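Local coordinates for protein Old Yellow Enzyme (Pichia, PDB 6AGZ) that probably reduces the carbon-carbon double bond of enone compounds stereoselectively, using a bound flavin mononucleotide in a TIM barrel, at residues A[184-195]-A[236-247]. Numbering follows the deposited sequence.
Sequences VEVHSAHGYLLD and VAVRLSPYATFQ. With FMN (flavin mononucleotide), chain C.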
ATOM      1  N   VAL A 184       6.474 -24.080   9.179  1.00 16.25           N
ATOM      2  CA  VAL A 184       5.044 -24.119   9.438  1.00 17.62           C
ATOM      3  C   VAL A 184       4.454 -22.823   8.897  1.00 18.36           C
ATOM      4  O   VAL A 184       4.952 -21.733   9.198  1.00 19.41           O
ATOM      5  CB  VAL A 184       4.735 -24.325  10.938  1.00 18.98           C
ATOM      6  CG1 VAL A 184       5.134 -23.116  11.789  1.00 18.62           C
ATOM      7  CG2 VAL A 184       3.280 -24.681  11.135  1.00 19.63           C
ATOM      8  N   GLU A 185       3.443 -22.942   8.044  1.00 18.27           N
ATOM      9  CA  GLU A 185       2.893 -21.802   7.321  1.00 19.23           C
ATOM     10  C   GLU A 185       1.519 -21.466   7.879  1.00 19.56           C
ATOM     11  O   GLU A 185       0.622 -22.315   7.890  1.00 19.89           O
ATOM     12  CB  GLU A 185       2.807 -22.080   5.820  1.00 20.70           C
ATOM     13  CG  GLU A 185       2.105 -20.976   5.044  1.00 18.96           C
ATOM     14  CD  GLU A 185       2.050 -21.247   3.556  1.00 18.83           C
ATOM     15  OE1 GLU A 185       3.010 -21.842   3.022  1.00 19.48           O
ATOM     16  OE2 GLU A 185       1.046 -20.869   2.919  1.00 18.91           O
ATOM     17  N   VAL A 186       1.359 -20.229   8.334  1.00 17.93           N
ATOM     18  CA  VAL A 186       0.092 -19.771   8.888  1.00 16.57           C
ATOM     19  C   VAL A 186      -0.808 -19.348   7.731  1.00 16.63           C
ATOM     20  O   VAL A 186      -0.512 -18.388   7.014  1.00 17.01           O
ATOM     21  CB  VAL A 186       0.302 -18.628   9.884  1.00 15.08           C
ATOM     22  CG1 VAL A 186      -1.019 -18.035  10.277  1.00 12.98           C
ATOM     23  CG2 VAL A 186       1.038 -19.137  11.115  1.00 15.30           C
ATOM     24  N   HIS A 187      -1.902 -20.084   7.537  1.00 15.66           N
ATOM     25  CA  HIS A 187      -2.895 -19.757   6.519  1.00 15.93           C
ATOM     26  C   HIS A 187      -3.726 -18.584   7.022  1.00 16.64           C
ATOM     27  O   HIS A 187      -4.512 -18.728   7.964  1.00 17.99           O
ATOM     28  CB  HIS A 187      -3.770 -20.971   6.219  1.00 16.29           C
ATOM     29  CG  HIS A 187      -4.626 -20.825   4.999  1.00 18.10           C
ATOM     30  ND1 HIS A 187      -4.903 -19.604   4.421  1.00 18.50           N
ATOM     31  CD2 HIS A 187      -5.267 -21.751   4.247  1.00 18.11           C
ATOM     32  CE1 HIS A 187      -5.678 -19.784   3.367  1.00 18.21           C
ATOM     33  NE2 HIS A 187      -5.913 -21.077   3.238  1.00 17.83           N
ATOM     34  N   SER A 188      -3.547 -17.422   6.404  1.00 16.26           N
ATOM     35  CA  SER A 188      -4.272 -16.211   6.767  1.00 15.57           C
ATOM     36  C   SER A 188      -4.921 -15.596   5.539  1.00 15.29           C
ATOM     37  O   SER A 188      -4.987 -14.371   5.392  1.00 15.26           O
ATOM     38  CB  SER A 188      -3.348 -15.206   7.453  1.00 15.37           C
ATOM     39  OG  SER A 188      -4.074 -14.088   7.932  1.00 17.03           O
ATOM     40  N   ALA A 189      -5.414 -16.440   4.636  1.00 16.15           N
ATOM     41  CA  ALA A 189      -5.947 -15.996   3.359  1.00 16.02           C
ATOM     42  C   ALA A 189      -7.291 -16.661   3.088  1.00 16.60           C
ATOM     43  O   ALA A 189      -7.739 -17.541   3.829  1.00 17.15           O
ATOM     44  CB  ALA A 189      -4.969 -16.301   2.216  1.00 15.53           C
ATOM     45  N   HIS A 190      -7.940 -16.200   2.017  1.00 17.66           N
ATOM     46  CA  HIS A 190      -9.085 -16.884   1.413  1.00 19.22           C
ATOM     47  C   HIS A 190     -10.282 -16.969   2.360  1.00 17.12           C
ATOM     48  O   HIS A 190     -11.033 -17.946   2.351  1.00 19.41           O
ATOM     49  CB  HIS A 190      -8.689 -18.275   0.916  1.00 21.84           C
ATOM     50  CG  HIS A 190      -7.671 -18.255  -0.181  1.00 23.99           C
ATOM     51  ND1 HIS A 190      -6.706 -19.230  -0.321  1.00 25.06           N
ATOM     52  CD2 HIS A 190      -7.468 -17.377  -1.192  1.00 24.52           C
ATOM     53  CE1 HIS A 190      -5.953 -18.952  -1.371  1.00 24.58           C
ATOM     54  NE2 HIS A 190      -6.394 -17.834  -1.917  1.00 24.49           N
ATOM     55  N   GLY A 191     -10.474 -15.932   3.172  1.00 14.83           N
ATOM     56  CA  GLY A 191     -11.683 -15.841   3.967  1.00 13.64           C
ATOM     57  C   GLY A 191     -11.808 -16.839   5.094  1.00 12.79           C
ATOM     58  O   GLY A 191     -12.911 -17.036   5.611  1.00 11.34           O
ATOM     59  N   TYR A 192     -10.718 -17.492   5.484  1.00 12.30           N
ATOM     60  CA  TYR A 192     -10.739 -18.359   6.653  1.00 14.57           C
ATOM     61  C   TYR A 192     -10.506 -17.496   7.895  1.00 17.17           C
ATOM     62  O   TYR A 192     -10.448 -16.266   7.809  1.00 20.00           O
ATOM     63  CB  TYR A 192      -9.742 -19.501   6.471  1.00 14.81           C
ATOM     64  CG  TYR A 192     -10.082 -20.377   5.278  1.00 16.09           C
ATOM     65  CD1 TYR A 192      -9.386 -20.260   4.080  1.00 16.94           C
ATOM     66  CD2 TYR A 192     -11.123 -21.297   5.342  1.00 16.82           C
ATOM     67  CE1 TYR A 192      -9.705 -21.050   2.986  1.00 17.33           C
ATOM     68  CE2 TYR A 192     -11.448 -22.090   4.252  1.00 15.82           C
ATOM     69  CZ  TYR A 192     -10.737 -21.961   3.079  1.00 18.17           C
ATOM     70  OH  TYR A 192     -11.056 -22.746   1.993  1.00 18.53           O
ATOM     71  N   LEU A 193     -10.366 -18.132   9.065  1.00 15.81           N
ATOM     72  CA  LEU A 193     -10.534 -17.431  10.340  1.00 15.79           C
ATOM     73  C   LEU A 193      -9.679 -16.170  10.435  1.00 14.90           C
ATOM     74  O   LEU A 193     -10.190 -15.078  10.716  1.00 14.26           O
ATOM     75  CB  LEU A 193     -10.212 -18.366  11.507  1.00 14.23           C
ATOM     76  CG  LEU A 193     -10.464 -17.697  12.863  1.00 14.73           C
ATOM     77  CD1 LEU A 193     -11.956 -17.625  13.166  1.00 14.21           C
ATOM     78  CD2 LEU A 193      -9.713 -18.384  13.991  1.00 16.15           C
ATOM     79  N   LEU A 194      -8.371 -16.303  10.217  1.00 15.33           N
ATOM     80  CA  LEU A 194      -7.486 -15.153  10.383  1.00 15.87           C
ATOM     81  C   LEU A 194      -7.822 -14.053   9.385  1.00 15.79           C
ATOM     82  O   LEU A 194      -7.851 -12.866   9.739  1.00 16.80           O
ATOM     83  CB  LEU A 194      -6.029 -15.587  10.241  1.00 16.74           C
ATOM     84  CG  LEU A 194      -5.621 -16.808  11.065  1.00 17.48           C
ATOM     85  CD1 LEU A 194      -4.123 -16.896  11.102  1.00 17.29           C
ATOM     86  CD2 LEU A 194      -6.178 -16.758  12.476  1.00 18.28           C
ATOM     87  N   ASP A 195      -8.088 -14.430   8.131  1.00 15.58           N
ATOM     88  CA  ASP A 195      -8.553 -13.454   7.154  1.00 16.30           C
ATOM     89  C   ASP A 195      -9.847 -12.799   7.619  1.00 13.93           C
ATOM     90  O   ASP A 195     -10.020 -11.583   7.480  1.00 13.68           O
ATOM     91  CB  ASP A 195      -8.738 -14.123   5.792  1.00 18.13           C
ATOM     92  CG  ASP A 195      -8.784 -13.122   4.654  1.00 19.23           C
ATOM     93  OD1 ASP A 195      -8.078 -12.096   4.738  1.00 20.75           O
ATOM     94  OD2 ASP A 195      -9.524 -13.363   3.677  1.00 20.31           O
ATOM     95  N   VAL A 236       8.925 -20.408  10.228  1.00 19.88           N
ATOM     96  CA  VAL A 236       7.580 -19.844  10.230  1.00 17.07           C
ATOM     97  C   VAL A 236       7.338 -19.123   8.910  1.00 15.78           C
ATOM     98  O   VAL A 236       8.253 -18.513   8.345  1.00 15.68           O
ATOM     99  CB  VAL A 236       7.371 -18.881  11.422  1.00 15.74           C
ATOM    100  CG1 VAL A 236       5.950 -18.332  11.440  1.00 15.09           C
ATOM    101  CG2 VAL A 236       7.675 -19.585  12.731  1.00 15.91           C
ATOM    102  N   ALA A 237       6.102 -19.199   8.421  1.00 15.00           N
ATOM    103  CA  ALA A 237       5.681 -18.493   7.221  1.00 13.90           C
ATOM    104  C   ALA A 237       4.220 -18.093   7.386  1.00 13.89           C
ATOM    105  O   ALA A 237       3.588 -18.382   8.405  1.00 15.17           O
ATOM    106  CB  ALA A 237       5.889 -19.354   5.974  1.00 13.30           C
ATOM    107  N   VAL A 238       3.681 -17.429   6.364  1.00 12.42           N
ATOM    108  CA  VAL A 238       2.299 -16.962   6.388  1.00 12.44           C
ATOM    109  C   VAL A 238       1.853 -16.751   4.950  1.00 12.27           C
ATOM    110  O   VAL A 238       2.666 -16.442   4.073  1.00 15.26           O
ATOM    111  CB  VAL A 238       2.160 -15.670   7.235  1.00 11.66           C
ATOM    112  CG1 VAL A 238       2.922 -14.519   6.591  1.00 10.87           C
ATOM    113  CG2 VAL A 238       0.695 -15.307   7.447  1.00 11.84           C
ATOM    114  N   ARG A 239       0.558 -16.935   4.702  1.00 12.46           N
ATOM    115  CA  ARG A 239      -0.019 -16.665   3.392  1.00 13.49           C
ATOM    116  C   ARG A 239      -1.096 -15.596   3.506  1.00 13.36           C
ATOM    117  O   ARG A 239      -1.912 -15.617   4.433  1.00 12.61           O
ATOM    118  CB  ARG A 239      -0.606 -17.927   2.756  1.00 13.97           C
ATOM    119  CG  ARG A 239      -1.055 -17.703   1.320  1.00 14.92           C
ATOM    120  CD  ARG A 239      -1.377 -18.998   0.606  1.00 15.91           C
ATOM    121  NE  ARG A 239      -0.832 -18.999  -0.748  1.00 14.66           N
ATOM    122  CZ  ARG A 239      -1.152 -19.884  -1.684  1.00 15.88           C
ATOM    123  NH1 ARG A 239      -2.027 -20.844  -1.421  1.00 15.53           N
ATOM    124  NH2 ARG A 239      -0.603 -19.806  -2.887  1.00 15.51           N
ATOM    125  N   LEU A 240      -1.089 -14.664   2.554  1.00 12.94           N
ATOM    126  CA  LEU A 240      -2.043 -13.565   2.507  1.00 13.46           C
ATOM    127  C   LEU A 240      -2.625 -13.455   1.104  1.00 13.70           C
ATOM    128  O   LEU A 240      -1.952 -13.749   0.112  1.00 15.65           O
ATOM    129  CB  LEU A 240      -1.384 -12.235   2.904  1.00 12.95           C
ATOM    130  CG  LEU A 240      -0.687 -12.193   4.266  1.00 12.50           C
ATOM    131  CD1 LEU A 240       0.238 -10.989   4.361  1.00 11.48           C
ATOM    132  CD2 LEU A 240      -1.709 -12.174   5.393  1.00 10.87           C
ATOM    133  N   SER A 241      -3.883 -13.026   1.031  1.00 13.14           N
ATOM    134  CA  SER A 241      -4.586 -12.846  -0.240  1.00 14.25           C
ATOM    135  C   SER A 241      -5.349 -11.531  -0.198  1.00 13.94           C
ATOM    136  O   SER A 241      -6.577 -11.506  -0.055  1.00 14.96           O
ATOM    137  CB  SER A 241      -5.530 -14.018  -0.521  1.00 15.24           C
ATOM    138  OG  SER A 241      -6.561 -14.082   0.450  1.00 15.86           O
ATOM    139  N   PRO A 242      -4.644 -10.403  -0.327  1.00 14.84           N
ATOM    140  CA  PRO A 242      -5.305  -9.098  -0.150  1.00 14.46           C
ATOM    141  C   PRO A 242      -6.432  -8.831  -1.133  1.00 14.13           C
ATOM    142  O   PRO A 242      -7.414  -8.173  -0.764  1.00 13.85           O
ATOM    143  CB  PRO A 242      -4.154  -8.098  -0.335  1.00 14.80           C
ATOM    144  CG  PRO A 242      -2.910  -8.887  -0.068  1.00 15.13           C
ATOM    145  CD  PRO A 242      -3.200 -10.264  -0.573  1.00 15.15           C
ATOM    146  N   TYR A 243      -6.330  -9.317  -2.370  1.00 14.87           N
ATOM    147  CA  TYR A 243      -7.325  -9.021  -3.393  1.00 16.29           C
ATOM    148  C   TYR A 243      -8.463 -10.030  -3.451  1.00 16.49           C
ATOM    149  O   TYR A 243      -9.464  -9.768  -4.126  1.00 16.11           O
ATOM    150  CB  TYR A 243      -6.662  -8.945  -4.773  1.00 17.85           C
ATOM    151  CG  TYR A 243      -5.712  -7.783  -4.944  1.00 18.79           C
ATOM    152  CD1 TYR A 243      -6.180  -6.477  -4.978  1.00 18.33           C
ATOM    153  CD2 TYR A 243      -4.346  -7.993  -5.085  1.00 19.57           C
ATOM    154  CE1 TYR A 243      -5.316  -5.413  -5.140  1.00 18.42           C
ATOM    155  CE2 TYR A 243      -3.475  -6.935  -5.246  1.00 19.78           C
ATOM    156  CZ  TYR A 243      -3.964  -5.646  -5.272  1.00 18.68           C
ATOM    157  OH  TYR A 243      -3.101  -4.588  -5.434  1.00 18.37           O
ATOM    158  N   ALA A 244      -8.338 -11.168  -2.773  1.00 16.72           N
ATOM    159  CA  ALA A 244      -9.342 -12.217  -2.882  1.00 16.85           C
ATOM    160  C   ALA A 244     -10.668 -11.777  -2.272  1.00 17.60           C
ATOM    161  O   ALA A 244     -10.713 -11.053  -1.275  1.00 17.36           O
ATOM    162  CB  ALA A 244      -8.854 -13.495  -2.203  1.00 17.14           C
ATOM    163  N   THR A 245     -11.760 -12.226  -2.894  1.00 17.60           N
ATOM    164  CA  THR A 245     -13.111 -11.989  -2.397  1.00 16.95           C
ATOM    165  C   THR A 245     -13.819 -13.297  -2.062  1.00 16.96           C
ATOM    166  O   THR A 245     -15.046 -13.321  -1.922  1.00 15.39           O
ATOM    167  CB  THR A 245     -13.926 -11.186  -3.413  1.00 18.31           C
ATOM    168  OG1 THR A 245     -13.880 -11.839  -4.688  1.00 15.84           O
ATOM    169  CG2 THR A 245     -13.367  -9.777  -3.552  1.00 18.61           C
ATOM    170  N   PHE A 246     -13.065 -14.385  -1.933  1.00 18.79           N
ATOM    171  CA  PHE A 246     -13.646 -15.681  -1.622  1.00 18.33           C
ATOM    172  C   PHE A 246     -14.205 -15.692  -0.204  1.00 15.58           C
ATOM    173  O   PHE A 246     -13.580 -15.184   0.732  1.00 14.51           O
ATOM    174  CB  PHE A 246     -12.588 -16.774  -1.793  1.00 20.52           C
ATOM    175  CG  PHE A 246     -13.118 -18.174  -1.644  1.00 22.10           C
ATOM    176  CD1 PHE A 246     -14.070 -18.668  -2.520  1.00 23.58           C
ATOM    177  CD2 PHE A 246     -12.639 -19.006  -0.645  1.00 22.89           C
ATOM    178  CE1 PHE A 246     -14.550 -19.961  -2.389  1.00 24.15           C
ATOM    179  CE2 PHE A 246     -13.111 -20.299  -0.511  1.00 24.39           C
ATOM    180  CZ  PHE A 246     -14.069 -20.777  -1.384  1.00 24.44           C
ATOM    181  N   GLN A 247     -15.401 -16.266  -0.057  1.00 14.56           N
ATOM    182  CA  GLN A 247     -16.055 -16.439   1.242  1.00 16.31           C
ATOM    183  C   GLN A 247     -16.256 -15.104   1.960  1.00 16.91           C
ATOM    184  O   GLN A 247     -15.975 -14.959   3.152  1.00 15.78           O
ATOM    185  CB  GLN A 247     -15.282 -17.429   2.116  1.00 17.09           C
ATOM    186  CG  GLN A 247     -15.438 -18.873   1.667  1.00 18.33           C
ATOM    187  CD  GLN A 247     -14.601 -19.840   2.479  1.00 18.54           C
ATOM    188  OE1 GLN A 247     -14.987 -20.990   2.682  1.00 19.12           O
ATOM    189  NE2 GLN A 247     -13.442 -19.380   2.938  1.00 17.77           N
TER
HETATM  190  N1  FMN C 501      -4.333 -22.538  -1.005  1.00 14.92           N
HETATM  191  C2  FMN C 501      -4.082 -22.536   0.354  1.00 15.35           C
HETATM  192  O2  FMN C 501      -3.494 -21.585   0.869  1.00 14.37           O
HETATM  193  N3  FMN C 501      -4.491 -23.594   1.138  1.00 15.65           N
HETATM  194  C4  FMN C 501      -5.151 -24.660   0.563  1.00 17.33           C
HETATM  195  O4  FMN C 501      -5.519 -25.608   1.255  1.00 20.38           O
HETATM  196  C4A FMN C 501      -5.403 -24.663  -0.802  1.00 16.41           C
HETATM  197  N5  FMN C 501      -6.063 -25.728  -1.372  1.00 17.72           N
HETATM  198  C5A FMN C 501      -6.313 -25.741  -2.727  1.00 18.81           C
HETATM  199  C6  FMN C 501      -6.980 -26.819  -3.293  1.00 20.06           C
HETATM  200  C7  FMN C 501      -7.238 -26.840  -4.658  1.00 21.96           C
HETATM  201  C7M FMN C 501      -7.954 -28.006  -5.268  1.00 22.69           C
HETATM  202  C8  FMN C 501      -6.832 -25.780  -5.457  1.00 21.07           C
HETATM  203  C8M FMN C 501      -7.110 -25.801  -6.931  1.00 22.50           C
HETATM  204  C9  FMN C 501      -6.168 -24.701  -4.889  1.00 19.48           C
HETATM  205  C9A FMN C 501      -5.904 -24.677  -3.522  1.00 17.80           C
HETATM  206  N10 FMN C 501      -5.244 -23.603  -2.951  1.00 16.58           N
HETATM  207  C10 FMN C 501      -4.994 -23.597  -1.591  1.00 15.61           C
HETATM  208  C1' FMN C 501      -4.788 -22.456  -3.807  1.00 16.76           C
HETATM  209  C2' FMN C 501      -3.428 -22.833  -4.400  1.00 17.21           C
HETATM  210  O2' FMN C 501      -2.499 -23.013  -3.353  1.00 17.43           O
HETATM  211  C3' FMN C 501      -2.896 -21.804  -5.396  1.00 17.00           C
HETATM  212  O3' FMN C 501      -2.663 -20.576  -4.745  1.00 16.74           O
HETATM  213  C4' FMN C 501      -3.869 -21.607  -6.555  1.00 17.18           C
HETATM  214  O4' FMN C 501      -4.284 -22.863  -7.042  1.00 15.28           O
HETATM  215  C5' FMN C 501      -3.237 -20.826  -7.699  1.00 17.70           C
HETATM  216  O5' FMN C 501      -2.048 -21.466  -8.107  1.00 19.55           O
HETATM  217  P   FMN C 501      -1.986 -22.229  -9.523  1.00 18.30           P
HETATM  218  O1P FMN C 501      -2.452 -21.289 -10.610  1.00 21.30           O
HETATM  219  O2P FMN C 501      -0.569 -22.664  -9.809  1.00 19.09           O
HETATM  220  O3P FMN C 501      -2.884 -23.441  -9.468  1.00 16.81           O
HETATM  221  O   HOH W   1      -5.616 -12.620   3.371  1.00 16.46           O
HETATM  222  O   HOH W   2     -15.031 -15.649   5.440  1.00 12.00           O
HETATM  223  O   HOH W   3      -8.966 -12.691   1.218  1.00 14.12           O
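Q247 NE2 comes down on one face of the Y192 ring, off centre toward the rim and 3.6 Å from Y192 CE2, with the amide standing steeply on the ring (planes 76° apart), while Y192 meets W112 edge-to-face. That same NE2 gives a weak hydrogen bond to the H190 carbonyl oxygen, and that oxygen lies at the edge of the F246 ring. The H190 ring has the methyl of A189 over one face and flavin N1 at its edge; H187 instead receives flavin O2 over a face, 3.4 Å from H187 NE2. In the plane of the H187 ring, H187 ND1 accepts the A189 N-H and so helps fix the ring's rotation.

The R239 guanidinium turns its edge to the flavin. R239 runs out with CG anti to its backbone N (chi1 -173°) and bends at chi3, which brings R239 NH1 into hydrogen bonds with flavin O2 (2.8 Å) and ribityl O2', the latter nearly straight at 170°; NH2 adds a weak bond to O3'. E185 OE2 packs against R239 CB at 3.4 Å, its carboxylate steeply inclined to the guanidinium, and E185 OE1 is hydrogen-bonded to Y281 OH.

Behind these groups, neighbouring parallel strands 183-187 and 236-240 of the eight-stranded barrel are joined by hydrogen bonds from V186 N to A237 O (2.9 Å) and from R239 N to V186 O. Past the strands, S241 OG accepts the N-H of H190, its oxygen 3.0 Å from H190 N, and a water links S188 O, D195 OD1 and S241 N.

The contact thus builds part of the flavin pocket at the C-terminal ends of two barrel strands. The positive charge of R239 beside N1 and O2 would probably stabilise negative charge there in the reduced flavin.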